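Local coordinates for clavulanic acid biosynthesis oligopeptide binding protein 2 (Streptomyces clavuligerus, PDB 2WOP) that probably binds and delivers peptides or related small ligands for transport as an extracellular solute-binding protein of clavulanic acid biosynthesis, and here holds a bound arginine, at residues A41-L46 against Y53-L58; F183-A188 against D456-Y461; T429-G434 against G478-P483. One frame throughout, in Å; residues are numbered along the deposited sequence.

How the contacts relate
The three contacts lie round one bound arginine and each touches it. In contact 1, W57 lies flat beneath the guanidinium atom NH2. In contact 2, D456 takes the ligand's amino group, D456 OD1 to ARG N 2.8 Å. In contact 3, W480 CZ2 sits 3.5 Å from the carboxylate atom OXT of the arginine. Contacts 1 and 2 also meet directly, by packing of W57 CZ3 on D456 O. Contact 3 stands apart from both: its nearest atoms are about 9 Å from contact 1 and about 7 Å from contact 2. Along the chain, contact 1 closes before the others open, while the segments of contacts 2 and 3 alternate.

Contact 1: A41-L46 against Y53-L58; sequences ADVDSL and YVWVWL. With ARG (arginine), chain B.
D44 lies over the ring of Y53 and also bonds its backbone, where the loop after strand 34-39 meets the start of helix 54-63. Y53 is the N-cap residue of that helix. The contact belongs to a periplasmic-binding-protein type fold, and W57 of this helix has NH2 of a bound arginine over one ring face.

The polar link is Y53 N to D44 OD2, 3.1 Å, with an N-H...O angle of 151°. The N-H reaches the oxygen from above the carboxylate plane. D44 OD2 also accepts from Y52 N, and D44 OD1 bonds T51 OG1.

Stacking comes next. The planes of the carboxylate and the tyrosine ring are 7° apart, and D44 CB sits over the ring centre, 3.7 Å from the centroid of the Y53 ring. D44 CG lies between its backbone N and carbonyl carbon (chi1 53°), which turns the carboxylate back over the ring. In place of the tyrosine, an alanine here is likely to leave D44 CB without its CH-pi partner and the water at the ring hydroxyl without one of its bonds.

The apolar contacts lie deeper. V43 CG1 meets W55 CH2 at 3.8 Å, the two side chains crossing at about a right angle. V43 CB packs on V56 CG2.

At the ring edge, a water donates to D42 O at 2.7 Å and lies 3.0 Å from Y53 OH.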
loop_
_atom_site.group_PDB
_atom_site.type_symbol
_atom_site.label_atom_id
_atom_site.label_comp_id
_atom_site.label_asym_id
_atom_site.label_seq_id
_atom_site.Cartn_x
_atom_site.Cartn_y
_atom_site.Cartn_z
ATOM N N ALA A 41 4.860 13.878 9.471
ATOM C CA ALA A 41 5.724 12.831 10.025
ATOM C C ALA A 41 7.077 12.792 9.303
ATOM O O ALA A 41 7.156 13.090 8.114
ATOM C CB ALA A 41 5.030 11.477 9.935
ATOM N N ASP A 42 8.136 12.399 10.017
ATOM C CA ASP A 42 9.435 12.141 9.388
ATOM C C ASP A 42 9.362 10.839 8.579
ATOM O O ASP A 42 8.477 9.985 8.795
ATOM C CB ASP A 42 10.534 12.022 10.465
ATOM C CG ASP A 42 11.956 12.333 9.937
ATOM O OD1 ASP A 42 12.193 12.420 8.715
ATOM O OD2 ASP A 42 12.857 12.478 10.795
ATOM N N VAL A 43 10.293 10.686 7.641
ATOM C CA VAL A 43 10.436 9.421 6.917
ATOM C C VAL A 43 10.693 8.297 7.921
ATOM O O VAL A 43 11.270 8.546 8.996
ATOM C CB VAL A 43 11.597 9.476 5.859
ATOM C CG1 VAL A 43 11.367 10.625 4.870
ATOM C CG2 VAL A 43 12.994 9.573 6.526
ATOM N N ASP A 44 10.279 7.081 7.579
ATOM C CA ASP A 44 10.605 5.922 8.421
ATOM C C ASP A 44 12.083 5.503 8.267
ATOM O O ASP A 44 12.740 5.113 9.242
ATOM C CB ASP A 44 9.610 4.759 8.228
ATOM C CG ASP A 44 9.425 4.322 6.753
ATOM O OD1 ASP A 44 9.930 4.979 5.819
ATOM O OD2 ASP A 44 8.754 3.290 6.541
ATOM N N SER A 45 12.600 5.640 7.050
ATOM C CA SER A 45 14.021 5.384 6.740
ATOM C C SER A 45 14.379 6.034 5.413
ATOM O O SER A 45 13.507 6.203 4.537
ATOM C CB SER A 45 14.330 3.872 6.665
ATOM O OG SER A 45 15.728 3.670 6.466
ATOM N N LEU A 46 15.649 6.423 5.274
ATOM C CA LEU A 46 16.212 6.807 3.970
ATOM C C LEU A 46 17.036 5.673 3.347
ATOM O O LEU A 46 17.647 5.851 2.289
ATOM C CB LEU A 46 17.069 8.075 4.082
ATOM C CG LEU A 46 16.324 9.379 4.400
ATOM C CD1 LEU A 46 17.312 10.544 4.471
ATOM C CD2 LEU A 46 15.225 9.665 3.376
ATOM N N TYR A 53 6.530 3.075 4.378
ATOM C CA TYR A 53 5.550 4.158 4.208
ATOM C C TYR A 53 5.266 4.376 2.729
ATOM O O TYR A 53 6.207 4.566 1.940
ATOM C CB TYR A 53 6.082 5.477 4.780
ATOM C CG TYR A 53 6.101 5.636 6.291
ATOM C CD1 TYR A 53 5.562 4.669 7.155
ATOM C CD2 TYR A 53 6.631 6.800 6.852
ATOM C CE1 TYR A 53 5.591 4.858 8.552
ATOM C CE2 TYR A 53 6.657 7.002 8.227
ATOM C CZ TYR A 53 6.131 6.037 9.069
ATOM O OH TYR A 53 6.180 6.281 10.443
ATOM N N VAL A 54 3.983 4.368 2.354
ATOM C CA VAL A 54 3.597 4.573 0.946
ATOM C C VAL A 54 4.193 5.879 0.415
ATOM O O VAL A 54 4.714 5.931 -0.703
ATOM C CB VAL A 54 2.067 4.610 0.707
ATOM C CG1 VAL A 54 1.787 4.593 -0.785
ATOM C CG2 VAL A 54 1.393 3.427 1.312
ATOM N N TRP A 55 4.153 6.929 1.233
ATOM C CA TRP A 55 4.652 8.221 0.795
ATOM C C TRP A 55 6.180 8.296 0.674
ATOM O O TRP A 55 6.706 9.102 -0.094
ATOM C CB TRP A 55 4.080 9.346 1.660
ATOM C CG TRP A 55 4.510 9.353 3.088
ATOM C CD1 TRP A 55 3.862 8.765 4.146
ATOM C CD2 TRP A 55 5.632 10.050 3.636
ATOM N NE1 TRP A 55 4.527 9.043 5.317
ATOM C CE2 TRP A 55 5.621 9.825 5.039
ATOM C CE3 TRP A 55 6.647 10.837 3.085
ATOM C CZ2 TRP A 55 6.599 10.368 5.905
ATOM C CZ3 TRP A 55 7.634 11.383 3.942
ATOM C CH2 TRP A 55 7.596 11.131 5.341
ATOM N N VAL A 56 6.892 7.450 1.421
ATOM C CA VAL A 56 8.345 7.377 1.273
ATOM C C VAL A 56 8.670 6.558 0.015
ATOM O O VAL A 56 9.655 6.843 -0.673
ATOM C CB VAL A 56 9.030 6.820 2.529
ATOM C CG1 VAL A 56 10.553 6.701 2.316
ATOM C CG2 VAL A 56 8.758 7.754 3.712
ATOM N N TRP A 57 7.840 5.566 -0.313
ATOM C CA TRP A 57 8.026 4.861 -1.602
ATOM C C TRP A 57 7.853 5.830 -2.763
ATOM O O TRP A 57 8.574 5.771 -3.759
ATOM C CB TRP A 57 7.034 3.726 -1.748
ATOM C CG TRP A 57 7.351 2.584 -0.862
ATOM C CD1 TRP A 57 8.081 2.605 0.310
ATOM C CD2 TRP A 57 6.950 1.241 -1.065
ATOM N NE1 TRP A 57 8.148 1.333 0.839
ATOM C CE2 TRP A 57 7.457 0.479 0.020
ATOM C CE3 TRP A 57 6.202 0.594 -2.067
ATOM C CZ2 TRP A 57 7.240 -0.911 0.135
ATOM C CZ3 TRP A 57 5.978 -0.778 -1.949
ATOM C CH2 TRP A 57 6.505 -1.516 -0.858
ATOM N N LEU A 58 6.896 6.745 -2.611
ATOM C CA LEU A 58 6.689 7.795 -3.594
ATOM C C LEU A 58 7.921 8.695 -3.705
ATOM O O LEU A 58 8.366 9.040 -4.808
ATOM C CB LEU A 58 5.459 8.596 -3.161
ATOM C CG LEU A 58 4.588 9.381 -4.101
ATOM C CD1 LEU A 58 3.981 8.462 -5.167
ATOM C CD2 LEU A 58 3.525 10.068 -3.198
HETATM N N ARG B . 0.115 -3.217 3.430
HETATM C CA ARG B . 0.550 -2.391 4.586
HETATM C C ARG B . -0.650 -1.906 5.396
HETATM O O ARG B . -1.815 -1.949 4.966
HETATM C CB ARG B . 1.361 -1.196 4.096
HETATM C CG ARG B . 0.583 -0.320 3.108
HETATM C CD ARG B . 1.252 1.022 2.927
HETATM N NE ARG B . 2.618 0.920 2.402
HETATM C CZ ARG B . 2.927 0.560 1.153
HETATM N NH1 ARG B . 1.971 0.238 0.280
HETATM N NH2 ARG B . 4.195 0.527 0.775
HETATM O OXT ARG B . -0.441 -1.424 6.502
HETATM O O HOH W 1 7.720 8.751 11.085
#

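Contact 2: F183-A188 against D456-Y461; sequences FDHLMA and DFPTEY. With ARG (arginine), chain B.
H185 carries this contact between the short helix 183-186 and the turn that leads into helix 460-468. Its CB meets F457 CB at 3.8 Å, and F457 CD1 lies nearly as close. With CG anti to the carbonyl carbon (chi1 -68°), the imidazole runs on toward P458 and T459. H185 ND1 is 3.8 Å from P458 CD, but its polar partner is Y70 OH. CD2, CE1 and NE2 all face T459 CG2. At the tip, H185 NE2 comes closest to that methyl, 3.3 Å from T459 CG2. The methyl stands over one face of the imidazole, offset toward the rim, in a CH-pi contact that puts T459 CG2 3.5 Å from the centroid of the H185 ring.

L186 adds an apolar flank. Its CD2 is 3.7 Å from F457 CE2 and lies off-centre from the phenylalanine ring. Helix 140-144 packs on L186 as well, through L140 and L143.

P458 is the centre of an inverse gamma turn, in which T459 N bonds F457 O at 2.8 Å. T459 is the N-cap of helix 460-468. Its OG1 bonds G462 N and D182 OD2, so the hydroxyl is engaged there and the methyl is left to meet the histidine.

Just before the turn, D456 binds the amino group of the ligand arginine. No hydrogen bond joins the two segments directly. The contact therefore rests on CH-pi and apolar packing, while H185 ND1 is held by Y70 and T459 OG1 by D182 and G462.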
loop_
_atom_site.group_PDB
_atom_site.type_symbol
_atom_site.label_atom_id
_atom_site.label_comp_id
_atom_site.label_asym_id
_atom_site.label_seq_id
_atom_site.Cartn_x
_atom_site.Cartn_y
_atom_site.Cartn_z
ATOM N N PHE A 183 6.242 -10.807 -10.446
ATOM C CA PHE A 183 7.626 -10.497 -10.081
ATOM C C PHE A 183 8.102 -9.087 -10.490
ATOM O O PHE A 183 8.866 -8.460 -9.731
ATOM C CB PHE A 183 8.587 -11.601 -10.548
ATOM C CG PHE A 183 9.913 -11.583 -9.848
ATOM C CD1 PHE A 183 10.040 -12.090 -8.549
ATOM C CD2 PHE A 183 11.037 -11.037 -10.471
ATOM C CE1 PHE A 183 11.276 -12.067 -7.889
ATOM C CE2 PHE A 183 12.289 -11.011 -9.805
ATOM C CZ PHE A 183 12.393 -11.538 -8.521
ATOM N N ASP A 184 7.649 -8.568 -11.643
ATOM C CA ASP A 184 8.014 -7.195 -12.034
ATOM C C ASP A 184 7.637 -6.189 -10.935
ATOM O O ASP A 184 8.331 -5.173 -10.752
ATOM C CB ASP A 184 7.347 -6.752 -13.350
ATOM C CG ASP A 184 8.084 -7.231 -14.604
ATOM O OD1 ASP A 184 9.290 -7.606 -14.557
ATOM O OD2 ASP A 184 7.425 -7.197 -15.669
ATOM N N HIS A 185 6.536 -6.457 -10.235
ATOM C CA HIS A 185 6.082 -5.573 -9.158
ATOM C C HIS A 185 7.067 -5.579 -8.001
ATOM O O HIS A 185 7.324 -4.540 -7.392
ATOM C CB HIS A 185 4.695 -5.985 -8.655
ATOM C CG HIS A 185 3.600 -5.769 -9.653
ATOM N ND1 HIS A 185 2.890 -4.589 -9.731
ATOM C CD2 HIS A 185 3.092 -6.583 -10.612
ATOM C CE1 HIS A 185 1.991 -4.684 -10.697
ATOM N NE2 HIS A 185 2.099 -5.880 -11.255
ATOM N N LEU A 186 7.619 -6.751 -7.681
ATOM C CA LEU A 186 8.637 -6.816 -6.626
ATOM C C LEU A 186 9.907 -6.089 -7.029
ATOM O O LEU A 186 10.586 -5.526 -6.175
ATOM C CB LEU A 186 8.937 -8.250 -6.177
ATOM C CG LEU A 186 7.728 -9.098 -5.753
ATOM C CD1 LEU A 186 8.231 -10.438 -5.282
ATOM C CD2 LEU A 186 6.857 -8.403 -4.659
ATOM N N MET A 187 10.204 -6.074 -8.327
ATOM C CA MET A 187 11.372 -5.366 -8.829
ATOM C C MET A 187 11.175 -3.847 -8.841
ATOM O O MET A 187 12.139 -3.109 -9.009
ATOM C CB MET A 187 11.814 -5.913 -10.203
ATOM C CG MET A 187 12.310 -7.370 -10.128
ATOM S SD MET A 187 13.771 -7.564 -9.068
ATOM C CE MET A 187 13.035 -8.111 -7.548
ATOM N N ALA A 188 9.934 -3.405 -8.622
ATOM C CA ALA A 188 9.582 -1.985 -8.611
ATOM C C ALA A 188 9.573 -1.397 -7.192
ATOM O O ALA A 188 9.457 -0.176 -7.022
ATOM C CB ALA A 188 8.217 -1.776 -9.266
ATOM N N ASP A 456 0.605 -3.948 -1.012
ATOM C CA ASP A 456 1.984 -3.460 -1.224
ATOM C C ASP A 456 2.371 -3.401 -2.700
ATOM O O ASP A 456 3.441 -2.905 -3.061
ATOM C CB ASP A 456 2.995 -4.304 -0.446
ATOM C CG ASP A 456 2.761 -4.249 1.052
ATOM O OD1 ASP A 456 2.202 -3.235 1.544
ATOM O OD2 ASP A 456 3.125 -5.223 1.726
ATOM N N PHE A 457 1.507 -3.944 -3.548
ATOM C CA PHE A 457 1.610 -3.799 -5.002
ATOM C C PHE A 457 0.213 -4.039 -5.583
ATOM O O PHE A 457 -0.561 -4.839 -5.021
ATOM C CB PHE A 457 2.698 -4.706 -5.651
ATOM C CG PHE A 457 2.722 -6.137 -5.151
ATOM C CD1 PHE A 457 2.183 -7.166 -5.927
ATOM C CD2 PHE A 457 3.339 -6.466 -3.945
ATOM C CE1 PHE A 457 2.227 -8.498 -5.492
ATOM C CE2 PHE A 457 3.391 -7.787 -3.496
ATOM C CZ PHE A 457 2.825 -8.817 -4.281
ATOM N N PRO A 458 -0.132 -3.313 -6.660
ATOM C CA PRO A 458 -1.514 -3.260 -7.122
ATOM C C PRO A 458 -1.930 -4.447 -7.988
ATOM O O PRO A 458 -2.228 -4.291 -9.188
ATOM C CB PRO A 458 -1.547 -1.958 -7.931
ATOM C CG PRO A 458 -0.167 -1.891 -8.543
ATOM C CD PRO A 458 0.749 -2.430 -7.461
ATOM N N THR A 459 -1.954 -5.624 -7.373
ATOM C CA THR A 459 -2.442 -6.829 -8.041
ATOM C C THR A 459 -3.319 -7.592 -7.072
ATOM O O THR A 459 -3.319 -7.318 -5.859
ATOM C CB THR A 459 -1.303 -7.787 -8.466
ATOM O OG1 THR A 459 -0.643 -8.284 -7.294
ATOM C CG2 THR A 459 -0.283 -7.082 -9.382
ATOM N N GLU A 460 -4.063 -8.556 -7.607
ATOM C CA GLU A 460 -4.904 -9.430 -6.777
ATOM C C GLU A 460 -4.106 -10.183 -5.718
ATOM O O GLU A 460 -4.542 -10.292 -4.564
ATOM C CB GLU A 460 -5.690 -10.403 -7.650
ATOM C CG GLU A 460 -6.781 -9.725 -8.459
ATOM C CD GLU A 460 -6.313 -9.180 -9.802
ATOM O OE1 GLU A 460 -5.096 -8.978 -10.021
ATOM O OE2 GLU A 460 -7.195 -8.943 -10.655
ATOM N N TYR A 461 -2.927 -10.694 -6.090
ATOM C CA TYR A 461 -2.081 -11.351 -5.097
ATOM C C TYR A 461 -1.673 -10.375 -3.990
ATOM O O TYR A 461 -1.798 -10.668 -2.800
ATOM C CB TYR A 461 -0.812 -11.973 -5.721
ATOM C CG TYR A 461 -0.011 -12.722 -4.670
ATOM C CD1 TYR A 461 -0.242 -14.077 -4.430
ATOM C CD2 TYR A 461 0.926 -12.049 -3.859
ATOM C CE1 TYR A 461 0.462 -14.774 -3.431
ATOM C CE2 TYR A 461 1.627 -12.720 -2.852
ATOM C CZ TYR A 461 1.391 -14.081 -2.646
ATOM O OH TYR A 461 2.096 -14.744 -1.664
HETATM N N ARG B . 0.115 -3.217 3.430
HETATM C CA ARG B . 0.550 -2.391 4.586
HETATM C C ARG B . -0.650 -1.906 5.396
HETATM O O ARG B . -1.815 -1.949 4.966
HETATM C CB ARG B . 1.361 -1.196 4.096
HETATM C CG ARG B . 0.583 -0.320 3.108
HETATM C CD ARG B . 1.252 1.022 2.927
HETATM N NE ARG B . 2.618 0.920 2.402
HETATM C CZ ARG B . 2.927 0.560 1.153
HETATM N NH1 ARG B . 1.971 0.238 0.280
HETATM N NH2 ARG B . 4.195 0.527 0.775
HETATM O OXT ARG B . -0.441 -1.424 6.502
#

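Contact 3: T429-G434 against G478-P483; sequences TYFSLG and GNWNLP. With ARG (arginine), chain B.
F431 and W480 meet with their rings, and G478 bonds the backbone beside them. The first segment begins at T429, whose carbonyl starts the short helix 430-434. T429 O accepts from L433 N at 2.8 Å, and the weak bond it takes from G434 N makes a wider pi-type turn in this weakly bonded helix. Y430 follows, with its hydroxyl bonded to V450 O; F431 CE2 lies in plane at the edge of the Y430 ring.

F431 then makes the main contact. Its ring crosses the six-membered ring of W480 obliquely, with planes at 42° and centroids 4.7 Å apart. W480 CZ2 stands over the centre of one face of the phenylalanine, and W480 CH2 comes within 3.4 Å of F431 CE2. The tryptophan reaches across with CG anti to its carbonyl carbon (chi1 -82°), which brings its benzo end over the phenylalanine. T451 of strand 448-453 touches both side chains, and W453 meets the W480 ring.

The setting is the ligand site of a family 5 extracellular solute-binding protein. The bound arginine places its OXT obliquely to both rings.

The F431 carbonyl turns to the second segment. G478 N bonds F431 O at 2.9 Å, with an N-H...O angle of 132°. G478 has a positive phi, which favours glycine.

S432 comes next. Its CA is 4.5 Å from G478 CA. Its CB is directed away from 478-483, and S432 OG gives a weak bond to T429 O. At G434 a CB would clash with Y430 O.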
loop_
_atom_site.group_PDB
_atom_site.type_symbol
_atom_site.label_atom_id
_atom_site.label_comp_id
_atom_site.label_asym_id
_atom_site.label_seq_id
_atom_site.Cartn_x
_atom_site.Cartn_y
_atom_site.Cartn_z
ATOM N N THR A 429 1.448 0.092 17.777
ATOM C CA THR A 429 1.826 -1.306 17.639
ATOM C C THR A 429 0.652 -2.197 17.231
ATOM O O THR A 429 0.712 -3.408 17.417
ATOM C CB THR A 429 2.343 -1.863 18.958
ATOM O OG1 THR A 429 1.341 -1.670 19.965
ATOM C CG2 THR A 429 3.654 -1.166 19.381
ATOM N N TYR A 430 -0.404 -1.604 16.689
ATOM C CA TYR A 430 -1.620 -2.364 16.352
ATOM C C TYR A 430 -1.354 -3.559 15.433
ATOM O O TYR A 430 -2.000 -4.604 15.574
ATOM C CB TYR A 430 -2.653 -1.446 15.715
ATOM C CG TYR A 430 -4.080 -1.982 15.679
ATOM C CD1 TYR A 430 -4.810 -2.156 16.855
ATOM C CD2 TYR A 430 -4.712 -2.246 14.462
ATOM C CE1 TYR A 430 -6.129 -2.613 16.830
ATOM C CE2 TYR A 430 -6.035 -2.699 14.416
ATOM C CZ TYR A 430 -6.735 -2.885 15.606
ATOM O OH TYR A 430 -8.036 -3.328 15.581
ATOM N N PHE A 431 -0.412 -3.405 14.500
ATOM C CA PHE A 431 -0.067 -4.481 13.550
ATOM C C PHE A 431 1.048 -5.421 14.042
ATOM O O PHE A 431 1.030 -6.623 13.766
ATOM C CB PHE A 431 0.290 -3.896 12.175
ATOM C CG PHE A 431 -0.722 -2.902 11.647
ATOM C CD1 PHE A 431 -0.303 -1.689 11.101
ATOM C CD2 PHE A 431 -2.087 -3.173 11.695
ATOM C CE1 PHE A 431 -1.230 -0.766 10.602
ATOM C CE2 PHE A 431 -3.024 -2.254 11.211
ATOM C CZ PHE A 431 -2.596 -1.048 10.661
ATOM N N SER A 432 2.015 -4.873 14.770
ATOM C CA SER A 432 3.119 -5.667 15.290
ATOM C C SER A 432 2.714 -6.509 16.504
ATOM O O SER A 432 3.102 -7.685 16.626
ATOM C CB SER A 432 4.287 -4.755 15.667
ATOM O OG SER A 432 3.811 -3.641 16.409
ATOM N N LEU A 433 1.938 -5.903 17.404
ATOM C CA LEU A 433 1.649 -6.529 18.688
ATOM C C LEU A 433 0.162 -6.598 19.020
ATOM O O LEU A 433 -0.210 -7.257 19.988
ATOM C CB LEU A 433 2.389 -5.788 19.818
ATOM C CG LEU A 433 3.922 -5.721 19.707
ATOM C CD1 LEU A 433 4.508 -4.749 20.721
ATOM C CD2 LEU A 433 4.553 -7.114 19.846
ATOM N N GLY A 434 -0.675 -5.908 18.239
ATOM C CA GLY A 434 -2.101 -5.785 18.558
ATOM C C GLY A 434 -2.945 -6.778 17.771
ATOM O O GLY A 434 -2.809 -7.991 17.937
ATOM N N GLY A 478 2.763 -8.791 12.957
ATOM C CA GLY A 478 2.652 -8.233 11.610
ATOM C C GLY A 478 1.762 -9.098 10.732
ATOM O O GLY A 478 1.920 -9.134 9.505
ATOM N N ASN A 479 0.852 -9.818 11.377
ATOM C CA ASN A 479 -0.071 -10.705 10.680
ATOM C C ASN A 479 -1.193 -9.896 10.047
ATOM O O ASN A 479 -1.763 -9.000 10.678
ATOM C CB ASN A 479 -0.626 -11.760 11.649
ATOM C CG ASN A 479 -1.644 -12.685 11.000
ATOM O OD1 ASN A 479 -2.713 -12.945 11.580
ATOM N ND2 ASN A 479 -1.320 -13.205 9.808
ATOM N N TRP A 480 -1.495 -10.226 8.791
ATOM C CA TRP A 480 -2.606 -9.617 8.077
ATOM C C TRP A 480 -3.730 -10.585 7.752
ATOM O O TRP A 480 -4.805 -10.162 7.314
ATOM C CB TRP A 480 -2.103 -8.924 6.814
ATOM C CG TRP A 480 -1.571 -7.597 7.161
ATOM C CD1 TRP A 480 -0.262 -7.229 7.276
ATOM C CD2 TRP A 480 -2.348 -6.462 7.514
ATOM N NE1 TRP A 480 -0.179 -5.910 7.670
ATOM C CE2 TRP A 480 -1.450 -5.416 7.812
ATOM C CE3 TRP A 480 -3.729 -6.217 7.587
ATOM C CZ2 TRP A 480 -1.885 -4.140 8.179
ATOM C CZ3 TRP A 480 -4.155 -4.957 7.956
ATOM C CH2 TRP A 480 -3.236 -3.935 8.245
ATOM N N ASN A 481 -3.489 -11.871 7.970
ATOM C CA ASN A 481 -4.539 -12.878 7.799
ATOM C C ASN A 481 -5.175 -13.067 9.179
ATOM O O ASN A 481 -4.888 -14.034 9.911
ATOM C CB ASN A 481 -3.950 -14.183 7.225
ATOM C CG ASN A 481 -5.003 -15.279 7.005
ATOM O OD1 ASN A 481 -6.104 -15.229 7.551
ATOM N ND2 ASN A 481 -4.635 -16.299 6.216
ATOM N N LEU A 482 -6.024 -12.113 9.548
ATOM C CA LEU A 482 -6.534 -12.071 10.923
ATOM C C LEU A 482 -7.403 -13.277 11.327
ATOM O O LEU A 482 -7.266 -13.784 12.447
ATOM C CB LEU A 482 -7.239 -10.728 11.225
ATOM C CG LEU A 482 -6.407 -9.458 10.969
ATOM C CD1 LEU A 482 -7.221 -8.205 11.309
ATOM C CD2 LEU A 482 -5.055 -9.439 11.672
ATOM N N PRO A 483 -8.291 -13.740 10.432
ATOM C CA PRO A 483 -9.020 -14.974 10.747
ATOM C C PRO A 483 -8.116 -16.208 10.772
ATOM O O PRO A 483 -8.575 -17.278 11.160
ATOM C CB PRO A 483 -10.034 -15.096 9.596
ATOM C CG PRO A 483 -10.158 -13.657 9.032
ATOM C CD PRO A 483 -8.738 -13.155 9.145
HETATM N N ARG B . 0.115 -3.217 3.430
HETATM C CA ARG B . 0.550 -2.391 4.586
HETATM C C ARG B . -0.650 -1.906 5.396
HETATM O O ARG B . -1.815 -1.949 4.966
HETATM C CB ARG B . 1.361 -1.196 4.096
HETATM C CG ARG B . 0.583 -0.320 3.108
HETATM C CD ARG B . 1.252 1.022 2.927
HETATM N NE ARG B . 2.618 0.920 2.402
HETATM C CZ ARG B . 2.927 0.560 1.153
HETATM N NH1 ARG B . 1.971 0.238 0.280
HETATM N NH2 ARG B . 4.195 0.527 0.775
HETATM O OXT ARG B . -0.441 -1.424 6.502
#